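Local coordinates for response regulator receiver domain protein (CheY-like) (PDB 3I42) that probably acts as a phosphorylatable receiver switch of two-component signalling, although its particular partners and cellular role are unknown, at residues D49-D54 with K76-V81; S61-V66 with C96-F101; A6-D11 with F28-V33; D38-M43 with K67-L72. All blocks are in the same frame, centred on the assembly; numbering follows the deposited sequence.

Contact 1: residues D49-D54 with K76-V81; sequences DAVFID and KTSKFV
The carbonyl oxygen of Lys-79 is gripped twice by strand 50-54: Val-51 N reaches Lys-79 O at 2.8 Å, and Ala-50 CA lies 3.2 Å from the same Lys-79 O, a CA-H...O contact. Val-51 O repeats the pattern, taking Val-81 N at 2.8 Å and lying close to Phe-80 CA. The ladder opens with Lys-79 N, whose bond to Asp-49 O is almost straight (177°); within these segments its last bond is Ile-53 N to Val-81 O, and Ile-53 goes on to pair with Val-83. These bonds join strands 50-54 and 79-84, the two strands of a beta-alpha-beta crossover in the CheY-like receiver fold, with helix 62-71 between them. Strand 50-54 ends at Asp-54, the predicted phosphorylation site, which pairs with Lys-105. Side chains alternate between the faces. On one, Phe-52 and Val-81 lie side by side, with Phe-52 CD1 3.5 Å from Val-81 CB, against helix 109-119; a chi1 of -60° puts CG of Phe-52 beside its backbone N, which brings the ring alongside Val-81. Replacing Phe-52 by an alanine would probably leave Val-81 without its aromatic neighbour and open a gap next to that helix. On the other face, Val-51 CB meets Phe-80 CD1 at 3.8 Å, and Ile-53 CD1 comes to 4.1 Å from Phe-80 CD1, against helix 62-71.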
# COMPACT_ATOMS: atom_id res chain seq x y z
N ASP A 49 17.38 -7.97 0.17
CA ASP A 49 16.09 -8.39 0.65
C ASP A 49 15.16 -7.21 0.86
O ASP A 49 13.95 -7.33 0.69
CB ASP A 49 16.26 -9.17 1.96
CG ASP A 49 17.18 -10.39 1.81
OD1 ASP A 49 16.71 -11.42 1.27
OD2 ASP A 49 18.37 -10.32 2.20
N ALA A 50 15.73 -6.07 1.29
CA ALA A 50 14.95 -4.86 1.58
C ALA A 50 15.70 -3.63 1.10
O ALA A 50 16.90 -3.53 1.27
CB ALA A 50 14.66 -4.74 3.07
N VAL A 51 14.97 -2.72 0.47
CA VAL A 51 15.56 -1.49 -0.03
C VAL A 51 14.78 -0.33 0.57
O VAL A 51 13.55 -0.26 0.42
CB VAL A 51 15.52 -1.45 -1.60
CG1 VAL A 51 16.07 -0.13 -2.15
CG2 VAL A 51 16.29 -2.65 -2.20
N PHE A 52 15.48 0.57 1.27
CA PHE A 52 14.82 1.72 1.94
C PHE A 52 15.11 2.96 1.15
O PHE A 52 16.28 3.31 0.98
CB PHE A 52 15.30 1.92 3.39
CG PHE A 52 15.02 0.73 4.26
CD1 PHE A 52 13.90 0.71 5.07
CD2 PHE A 52 15.90 -0.35 4.28
CE1 PHE A 52 13.62 -0.37 5.87
CE2 PHE A 52 15.65 -1.46 5.08
CZ PHE A 52 14.49 -1.48 5.87
N ILE A 53 14.05 3.59 0.66
CA ILE A 53 14.21 4.73 -0.26
C ILE A 53 13.64 6.00 0.34
O ILE A 53 12.43 6.08 0.57
CB ILE A 53 13.56 4.46 -1.65
CG1 ILE A 53 14.23 3.29 -2.35
CG2 ILE A 53 13.65 5.68 -2.55
CD1 ILE A 53 13.33 2.59 -3.35
N ASP A 54 14.49 6.99 0.59
CA ASP A 54 14.05 8.33 0.90
C ASP A 54 13.25 8.87 -0.27
O ASP A 54 13.62 8.68 -1.44
CB ASP A 54 15.25 9.22 1.20
CG ASP A 54 14.86 10.49 1.97
OD1 ASP A 54 14.01 11.29 1.49
OD2 ASP A 54 15.42 10.69 3.07
N LYS A 76 15.91 -12.73 -7.14
CA LYS A 76 14.79 -12.70 -6.17
C LYS A 76 14.31 -11.27 -6.02
O LYS A 76 15.10 -10.34 -6.17
CB LYS A 76 15.26 -13.20 -4.80
N THR A 77 13.04 -11.08 -5.67
CA THR A 77 12.47 -9.73 -5.57
C THR A 77 12.60 -9.08 -4.18
O THR A 77 12.34 -9.70 -3.16
CB THR A 77 11.05 -9.69 -6.17
OG1 THR A 77 11.17 -9.44 -7.59
CG2 THR A 77 10.18 -8.59 -5.53
N SER A 78 13.05 -7.84 -4.17
CA SER A 78 13.28 -7.12 -2.93
C SER A 78 11.96 -6.59 -2.42
O SER A 78 11.02 -6.44 -3.19
CB SER A 78 14.23 -5.94 -3.16
OG SER A 78 15.43 -6.37 -3.79
N LYS A 79 11.90 -6.29 -1.12
CA LYS A 79 10.81 -5.49 -0.57
C LYS A 79 11.32 -4.08 -0.53
O LYS A 79 12.51 -3.87 -0.25
CB LYS A 79 10.48 -5.97 0.83
CG LYS A 79 10.08 -7.43 0.90
CD LYS A 79 8.62 -7.63 0.63
CE LYS A 79 8.41 -8.21 -0.76
NZ LYS A 79 7.16 -9.02 -0.84
N PHE A 80 10.43 -3.12 -0.85
CA PHE A 80 10.79 -1.72 -1.02
C PHE A 80 10.02 -0.93 -0.00
O PHE A 80 8.81 -1.09 0.10
CB PHE A 80 10.43 -1.21 -2.45
CG PHE A 80 11.24 -1.89 -3.53
CD1 PHE A 80 12.47 -1.40 -3.90
CD2 PHE A 80 10.77 -3.06 -4.15
CE1 PHE A 80 13.27 -2.06 -4.85
CE2 PHE A 80 11.53 -3.72 -5.13
CZ PHE A 80 12.79 -3.22 -5.47
N VAL A 81 10.73 -0.05 0.71
CA VAL A 81 10.18 0.71 1.83
C VAL A 81 10.34 2.19 1.53
O VAL A 81 11.44 2.63 1.22
CB VAL A 81 10.99 0.42 3.15
CG1 VAL A 81 10.27 0.98 4.36
CG2 VAL A 81 11.24 -1.07 3.31

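Contact 2: residues S61-V66 with C96-F101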
# COMPACT_ATOMS: atom_id res chain seq x y z
N SER A 61 12.89 11.52 -7.73
CA SER A 61 11.96 11.26 -6.63
C SER A 61 12.10 9.81 -6.20
O SER A 61 12.59 8.98 -6.96
CB SER A 61 10.50 11.56 -7.03
OG SER A 61 9.98 10.54 -7.87
N GLY A 62 11.70 9.50 -4.96
CA GLY A 62 11.74 8.12 -4.49
C GLY A 62 10.80 7.26 -5.32
O GLY A 62 11.11 6.11 -5.67
N LEU A 63 9.66 7.83 -5.65
CA LEU A 63 8.69 7.14 -6.48
C LEU A 63 9.20 6.78 -7.89
O LEU A 63 9.03 5.65 -8.33
CB LEU A 63 7.38 7.94 -6.59
CG LEU A 63 6.38 7.16 -7.48
CD1 LEU A 63 5.67 6.09 -6.67
CD2 LEU A 63 5.38 8.10 -8.21
N ALA A 64 9.80 7.72 -8.59
CA ALA A 64 10.36 7.42 -9.90
C ALA A 64 11.48 6.37 -9.74
O ALA A 64 11.66 5.50 -10.58
CB ALA A 64 10.88 8.69 -10.58
N LEU A 65 12.23 6.43 -8.65
CA LEU A 65 13.30 5.44 -8.45
C LEU A 65 12.77 4.02 -8.23
O LEU A 65 13.31 3.07 -8.77
CB LEU A 65 14.28 5.84 -7.33
CG LEU A 65 15.41 4.83 -7.10
CD1 LEU A 65 16.36 4.74 -8.32
CD2 LEU A 65 16.20 5.24 -5.88
N VAL A 66 11.73 3.85 -7.42
CA VAL A 66 11.29 2.48 -7.11
C VAL A 66 10.73 1.79 -8.39
O VAL A 66 10.92 0.60 -8.58
CB VAL A 66 10.29 2.43 -5.94
CG1 VAL A 66 8.97 2.97 -6.35
CG2 VAL A 66 10.12 0.99 -5.44
N CYS A 96 1.44 4.11 -2.58
CA CYS A 96 0.72 2.98 -1.99
C CYS A 96 0.91 1.69 -2.80
O CYS A 96 1.15 0.61 -2.23
CB CYS A 96 -0.76 3.32 -1.86
SG CYS A 96 -1.14 4.61 -0.63
N GLU A 97 0.84 1.79 -4.12
CA GLU A 97 0.90 0.58 -4.95
C GLU A 97 2.30 0.01 -5.10
O GLU A 97 2.47 -1.20 -5.10
CB GLU A 97 0.26 0.84 -6.31
CG GLU A 97 -1.22 1.17 -6.20
CD GLU A 97 -1.85 1.59 -7.50
OE1 GLU A 97 -1.11 2.12 -8.34
OE2 GLU A 97 -3.08 1.41 -7.67
N LEU A 98 3.30 0.88 -5.21
CA LEU A 98 4.66 0.46 -5.58
C LEU A 98 5.63 0.20 -4.42
O LEU A 98 6.69 -0.41 -4.63
CB LEU A 98 5.28 1.50 -6.51
CG LEU A 98 4.74 1.58 -7.94
CD1 LEU A 98 4.89 3.00 -8.43
CD2 LEU A 98 5.51 0.61 -8.82
N PHE A 99 5.29 0.67 -3.22
CA PHE A 99 6.11 0.29 -2.05
C PHE A 99 5.40 -0.77 -1.25
O PHE A 99 4.18 -0.86 -1.27
CB PHE A 99 6.39 1.48 -1.17
CG PHE A 99 7.33 2.46 -1.74
CD1 PHE A 99 8.70 2.29 -1.59
CD2 PHE A 99 6.85 3.58 -2.39
CE1 PHE A 99 9.60 3.21 -2.11
CE2 PHE A 99 7.74 4.52 -2.94
CZ PHE A 99 9.12 4.34 -2.79
N ASP A 100 6.16 -1.58 -0.54
CA ASP A 100 5.59 -2.64 0.27
C ASP A 100 5.38 -2.19 1.73
O ASP A 100 4.46 -2.66 2.40
CB ASP A 100 6.52 -3.86 0.22
CG ASP A 100 6.76 -4.35 -1.21
OD1 ASP A 100 5.79 -4.82 -1.84
OD2 ASP A 100 7.91 -4.27 -1.69
N PHE A 101 6.24 -1.29 2.20
CA PHE A 101 6.20 -0.78 3.57
C PHE A 101 6.51 0.69 3.56
O PHE A 101 7.10 1.21 2.63
CB PHE A 101 7.22 -1.51 4.50
CG PHE A 101 7.12 -3.02 4.46
CD1 PHE A 101 6.22 -3.70 5.27
CD2 PHE A 101 7.92 -3.76 3.61
CE1 PHE A 101 6.13 -5.08 5.21
CE2 PHE A 101 7.85 -5.16 3.56
CZ PHE A 101 6.96 -5.81 4.35
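Val-66 lays its CG1 methyl over a face of the Phe-99 ring, a CH-pi contact in which CG1 stands 4.2 Å from the ring centroid and 26° off the ring normal. The two side chains cross obliquely, the valine covering the far part of the ring; its CB also comes within 3.9 Å of Phe-99 CZ. With a chi1 of 72°, CG1 of Val-66 sits between its own backbone N and carbonyl carbon, while CG2 swings round to meet Leu-98 O. Leu-63 and Leu-98 are set differently: they meet at about a right angle, end against end, with Leu-63 CD1 3.6 Å from Leu-98 CD1. Leu-98 CB also touches Val-66 CG1 at 4.0 Å. An alanine in place of Phe-99 would probably take away the surface on which Val-66 rests and leave a gap between helix 62-71 and the sheet. Ser-61 fixes the start of that helix as its N-cap, its OG accepting from Ala-64 N at 2.9 Å. Phe-99 follows directly on helix 93-98, so the ring is carried by the chain as it turns toward strand 101-104. Earlier in that helix, Cys-96 forms a disulfide with Cys-96 of the second subunit. Within the subunit, the packing wedges the end of helix 93-98 against the first turns of helix 62-71, with Ile-53 of strand 50-54 and Ala-82 of strand 79-84 touching Phe-99.

Contact 3: residues A6-D11 with F28-V33; sequences ALIVED and FQADYV
A chi1 of -72° sends CG1 of Val-33 away from its carbonyl carbon and puts CG2 between the backbone N and that carbon, where it meets Val-9 CG2 at 3.9 Å and Leu-7 CD1 at 4.1 Å. Ile-8, with CG1 beside its own backbone N (chi1 -63°) and the chain then extended, reaches back along the neighbouring strand until its CD1 is 4.1 Å from Ala-30 CB. Ile-8 CB also lies 3.8 Å from Tyr-32 CB, but the phenol ring leads away from strand 4-9 and lies on Gln-13 and Ala-16 of helix 13-25. At the start of the register, Ala-6 CB touches the edge of the Phe-28 ring, in its plane, 3.6 Å from CD2. Strands 4-9 and 28-33 open the chain as a beta-alpha-beta unit connected by helix 13-25, and strand 28-33 is the outermost strand on its side of the chain's parallel sheet. Five backbone bonds zip the pair together, from Ala-6 N to Gln-29 O at 2.7 Å as far as Glu-10 N to Val-33 O at 3.1 Å. Ala-6, Ile-8 and Tyr-32 face helix 13-25, whereas Leu-7, Val-9 and Val-33 face helix 36-45. On this second face the carboxylate of Asp-31 is held by the hydroxyl of Tyr-48, and beyond the strand Glu-10 turns its OE2 to Tyr-12 N.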
# COMPACT_ATOMS: atom_id res chain seq x y z
N ALA A 6 20.19 -5.29 3.43
CA ALA A 6 19.38 -4.11 3.16
C ALA A 6 20.21 -3.08 2.41
O ALA A 6 21.41 -2.99 2.62
CB ALA A 6 18.85 -3.52 4.47
N LEU A 7 19.55 -2.34 1.52
CA LEU A 7 20.14 -1.20 0.86
C LEU A 7 19.39 0.03 1.30
O LEU A 7 18.16 0.08 1.26
CB LEU A 7 20.08 -1.35 -0.68
CG LEU A 7 20.61 -0.15 -1.52
CD1 LEU A 7 22.12 -0.12 -1.58
CD2 LEU A 7 20.04 -0.15 -2.94
N ILE A 8 20.15 1.01 1.75
CA ILE A 8 19.60 2.27 2.14
C ILE A 8 19.93 3.31 1.09
O ILE A 8 21.09 3.47 0.71
CB ILE A 8 20.20 2.72 3.49
CG1 ILE A 8 19.83 1.75 4.58
CG2 ILE A 8 19.75 4.13 3.84
CD1 ILE A 8 20.90 1.79 5.74
N VAL A 9 18.90 4.04 0.64
CA VAL A 9 19.09 5.12 -0.33
C VAL A 9 18.75 6.46 0.29
O VAL A 9 17.58 6.79 0.54
CB VAL A 9 18.25 4.91 -1.63
CG1 VAL A 9 18.57 6.01 -2.64
CG2 VAL A 9 18.50 3.50 -2.24
N GLU A 10 19.79 7.25 0.51
CA GLU A 10 19.67 8.41 1.36
C GLU A 10 20.90 9.25 1.12
O GLU A 10 22.03 8.72 1.18
CB GLU A 10 19.59 7.95 2.84
CG GLU A 10 19.96 9.00 3.88
CD GLU A 10 19.13 10.27 3.75
OE1 GLU A 10 17.88 10.17 3.73
OE2 GLU A 10 19.73 11.38 3.69
N ASP A 11 20.71 10.53 0.84
CA ASP A 11 21.82 11.40 0.44
C ASP A 11 22.63 12.04 1.57
O ASP A 11 23.76 12.48 1.32
CB ASP A 11 21.37 12.49 -0.52
CG ASP A 11 20.20 13.27 -0.00
OD1 ASP A 11 19.21 12.65 0.46
OD2 ASP A 11 20.27 14.52 -0.06
N PHE A 28 20.55 -7.02 10.48
CA PHE A 28 20.67 -6.90 9.03
C PHE A 28 22.09 -6.56 8.70
O PHE A 28 22.76 -5.92 9.49
CB PHE A 28 19.76 -5.78 8.53
CG PHE A 28 18.40 -6.24 8.21
CD1 PHE A 28 17.69 -7.05 9.11
CD2 PHE A 28 17.82 -5.93 6.98
CE1 PHE A 28 16.39 -7.53 8.79
CE2 PHE A 28 16.55 -6.37 6.65
CZ PHE A 28 15.82 -7.18 7.55
N GLN A 29 22.56 -6.97 7.53
CA GLN A 29 23.71 -6.29 6.95
C GLN A 29 23.15 -5.21 6.02
O GLN A 29 22.19 -5.47 5.30
CB GLN A 29 24.60 -7.26 6.17
CG GLN A 29 26.02 -6.71 5.94
CD GLN A 29 26.55 -6.97 4.52
OE1 GLN A 29 26.82 -8.12 4.14
NE2 GLN A 29 26.71 -5.89 3.73
N ALA A 30 23.75 -4.02 6.03
CA ALA A 30 23.19 -2.88 5.31
C ALA A 30 24.25 -2.05 4.63
O ALA A 30 25.24 -1.72 5.27
CB ALA A 30 22.39 -2.01 6.26
N ASP A 31 24.05 -1.72 3.35
CA ASP A 31 24.84 -0.71 2.63
C ASP A 31 23.98 0.51 2.41
O ASP A 31 22.75 0.44 2.41
CB ASP A 31 25.28 -1.18 1.23
CG ASP A 31 25.84 -2.60 1.22
OD1 ASP A 31 26.36 -3.03 2.27
OD2 ASP A 31 25.77 -3.27 0.16
N TYR A 32 24.63 1.62 2.15
CA TYR A 32 23.90 2.78 1.76
C TYR A 32 24.53 3.38 0.50
O TYR A 32 25.73 3.25 0.28
CB TYR A 32 23.80 3.79 2.90
CG TYR A 32 25.06 4.59 3.26
CD1 TYR A 32 25.39 5.75 2.56
CD2 TYR A 32 25.88 4.21 4.35
CE1 TYR A 32 26.53 6.50 2.89
CE2 TYR A 32 27.02 4.93 4.70
CZ TYR A 32 27.34 6.08 3.96
OH TYR A 32 28.44 6.83 4.29
N VAL A 33 23.70 4.04 -0.29
CA VAL A 33 24.18 4.82 -1.41
C VAL A 33 23.47 6.14 -1.29
O VAL A 33 22.47 6.24 -0.60
CB VAL A 33 23.84 4.14 -2.76
CG1 VAL A 33 24.71 2.94 -2.95
CG2 VAL A 33 22.39 3.75 -2.81

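Contact 4: residues D38-M43 with K67-L72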
# COMPACT_ATOMS: atom_id res chain seq x y z
N ASP A 38 23.30 5.66 -8.07
CA ASP A 38 24.12 4.70 -7.34
C ASP A 38 23.31 3.49 -6.91
O ASP A 38 23.81 2.35 -6.96
CB ASP A 38 24.82 5.37 -6.17
CG ASP A 38 26.06 6.15 -6.62
OD1 ASP A 38 26.35 6.19 -7.85
OD2 ASP A 38 26.75 6.70 -5.75
N ALA A 39 22.04 3.73 -6.55
CA ALA A 39 21.10 2.66 -6.22
C ALA A 39 20.90 1.67 -7.37
O ALA A 39 20.98 0.44 -7.18
CB ALA A 39 19.75 3.22 -5.77
N LEU A 40 20.61 2.20 -8.55
CA LEU A 40 20.57 1.40 -9.79
C LEU A 40 21.84 0.60 -10.00
O LEU A 40 21.77 -0.58 -10.21
CB LEU A 40 20.29 2.27 -11.01
CG LEU A 40 18.80 2.65 -11.06
CD1 LEU A 40 18.59 3.93 -11.87
CD2 LEU A 40 17.97 1.50 -11.62
N HIS A 41 23.01 1.24 -9.92
CA HIS A 41 24.27 0.48 -10.01
C HIS A 41 24.42 -0.57 -8.94
O HIS A 41 24.87 -1.68 -9.23
CB HIS A 41 25.50 1.39 -10.02
CG HIS A 41 25.60 2.25 -11.25
ND1 HIS A 41 25.63 3.63 -11.19
CD2 HIS A 41 25.64 1.93 -12.56
CE1 HIS A 41 25.70 4.12 -12.42
NE2 HIS A 41 25.71 3.11 -13.27
N ALA A 42 24.01 -0.24 -7.70
CA ALA A 42 24.09 -1.21 -6.57
C ALA A 42 23.15 -2.39 -6.77
O ALA A 42 23.51 -3.54 -6.50
CB ALA A 42 23.82 -0.52 -5.23
N MET A 43 21.95 -2.13 -7.25
CA MET A 43 20.96 -3.20 -7.40
C MET A 43 21.24 -4.07 -8.62
O MET A 43 20.75 -5.20 -8.71
CB MET A 43 19.57 -2.61 -7.46
CG MET A 43 19.13 -2.13 -6.11
SD MET A 43 17.68 -2.96 -5.55
CE MET A 43 17.91 -4.67 -6.00
N LYS A 67 10.10 2.56 -9.27
CA LYS A 67 9.65 2.03 -10.57
C LYS A 67 10.80 1.51 -11.39
O LYS A 67 10.64 0.47 -12.02
CB LYS A 67 8.94 3.10 -11.38
CG LYS A 67 7.64 3.54 -10.83
CD LYS A 67 7.08 4.66 -11.71
CE LYS A 67 5.73 5.10 -11.19
NZ LYS A 67 5.55 6.58 -11.43
N GLN A 68 11.95 2.20 -11.38
CA GLN A 68 13.15 1.69 -12.08
C GLN A 68 13.72 0.43 -11.47
O GLN A 68 14.04 -0.53 -12.18
CB GLN A 68 14.31 2.71 -12.16
CG GLN A 68 13.99 4.20 -12.43
CD GLN A 68 13.01 4.43 -13.58
OE1 GLN A 68 13.25 3.97 -14.70
NE2 GLN A 68 11.91 5.17 -13.32
N LEU A 69 13.88 0.43 -10.14
CA LEU A 69 14.48 -0.71 -9.42
C LEU A 69 13.65 -1.98 -9.55
O LEU A 69 14.21 -3.07 -9.74
CB LEU A 69 14.69 -0.37 -7.94
CG LEU A 69 15.57 0.83 -7.58
CD1 LEU A 69 15.59 1.06 -6.05
CD2 LEU A 69 16.99 0.66 -8.11
N ARG A 70 12.33 -1.84 -9.48
CA ARG A 70 11.43 -2.98 -9.70
C ARG A 70 11.59 -3.61 -11.09
O ARG A 70 11.34 -4.81 -11.26
CB ARG A 70 9.99 -2.55 -9.53
CG ARG A 70 9.52 -2.45 -8.09
CD ARG A 70 8.00 -2.41 -8.01
NE ARG A 70 7.55 -2.27 -6.62
CZ ARG A 70 7.55 -3.26 -5.73
NH1 ARG A 70 7.99 -4.48 -6.06
NH2 ARG A 70 7.13 -3.02 -4.50
N ALA A 71 11.97 -2.79 -12.07
CA ALA A 71 12.09 -3.25 -13.45
C ALA A 71 13.46 -3.85 -13.75
O ALA A 71 13.64 -4.44 -14.80
CB ALA A 71 11.75 -2.11 -14.45
N LEU A 72 14.42 -3.72 -12.85
CA LEU A 72 15.70 -4.39 -13.03
C LEU A 72 15.53 -5.91 -12.97
O LEU A 72 14.60 -6.41 -12.33
CB LEU A 72 16.69 -3.95 -11.97
CG LEU A 72 17.36 -2.62 -12.19
CD1 LEU A 72 18.07 -2.19 -10.91
CD2 LEU A 72 18.35 -2.73 -13.34
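Leu-40 is the hub through which helix 36-45 meets helix 62-71: its CD2 methyl touches Leu-69 CD2 at 3.7 Å, Leu-72 CD1 at 3.8 Å and Gln-68 CB at 3.9 Å. A chi1 of -76° keeps CG of Leu-40 beside the backbone N, and the second torsion then swings CD2 into the cleft. Leu-69 also uses its CD2, which rests against Met-43 CG at 4.0 Å, the two side chains meeting at about a right angle. The chain of Met-43 is bent at chi2 (-119°, away from a staggered value) and again at chi3, and its sulfur turns toward Val-51 of the sheet. Leu-72, near the C-terminal end of helix 62-71, folds its CD1 back between Leu-40 CD2 and Met-43 CB, the latter 3.8 Å away. The helix segments run nearly side by side, 14° apart with axes 10.2 Å from each other, so side chains, not backbones, fill the space between them. Gln-68 lends only its aliphatic base, its NE2 being bonded to Ala-64 O. With methyl and methylene groups meeting across the cleft, the helices are held here by shape and burial of apolar surface, while Lys-67 and Arg-70 carry their charges to Glu-94 and Asp-100.

All four contacts belong to one alternating alpha/beta receiver domain built round a single parallel sheet. Contacts 3 and 1 pair strands of that sheet, their centres about 10 Å apart, and are joined because strands 4-9 and 50-54 are neighbours: Leu-7 O receives Phe-52 N. Contact 3 closes before contact 1 opens. Contacts 2 and 4 share helix 62-71, one at its start and the other at its end, with centres about 12 Å apart, and Arg-70 links them by reaching Leu-98 O. The segments of contacts 1, 2 and 4 alternate along the chain; helices 36-45 and 93-98 both pack on helix 62-71, which covers the strand carrying the predicted phosphorylation site.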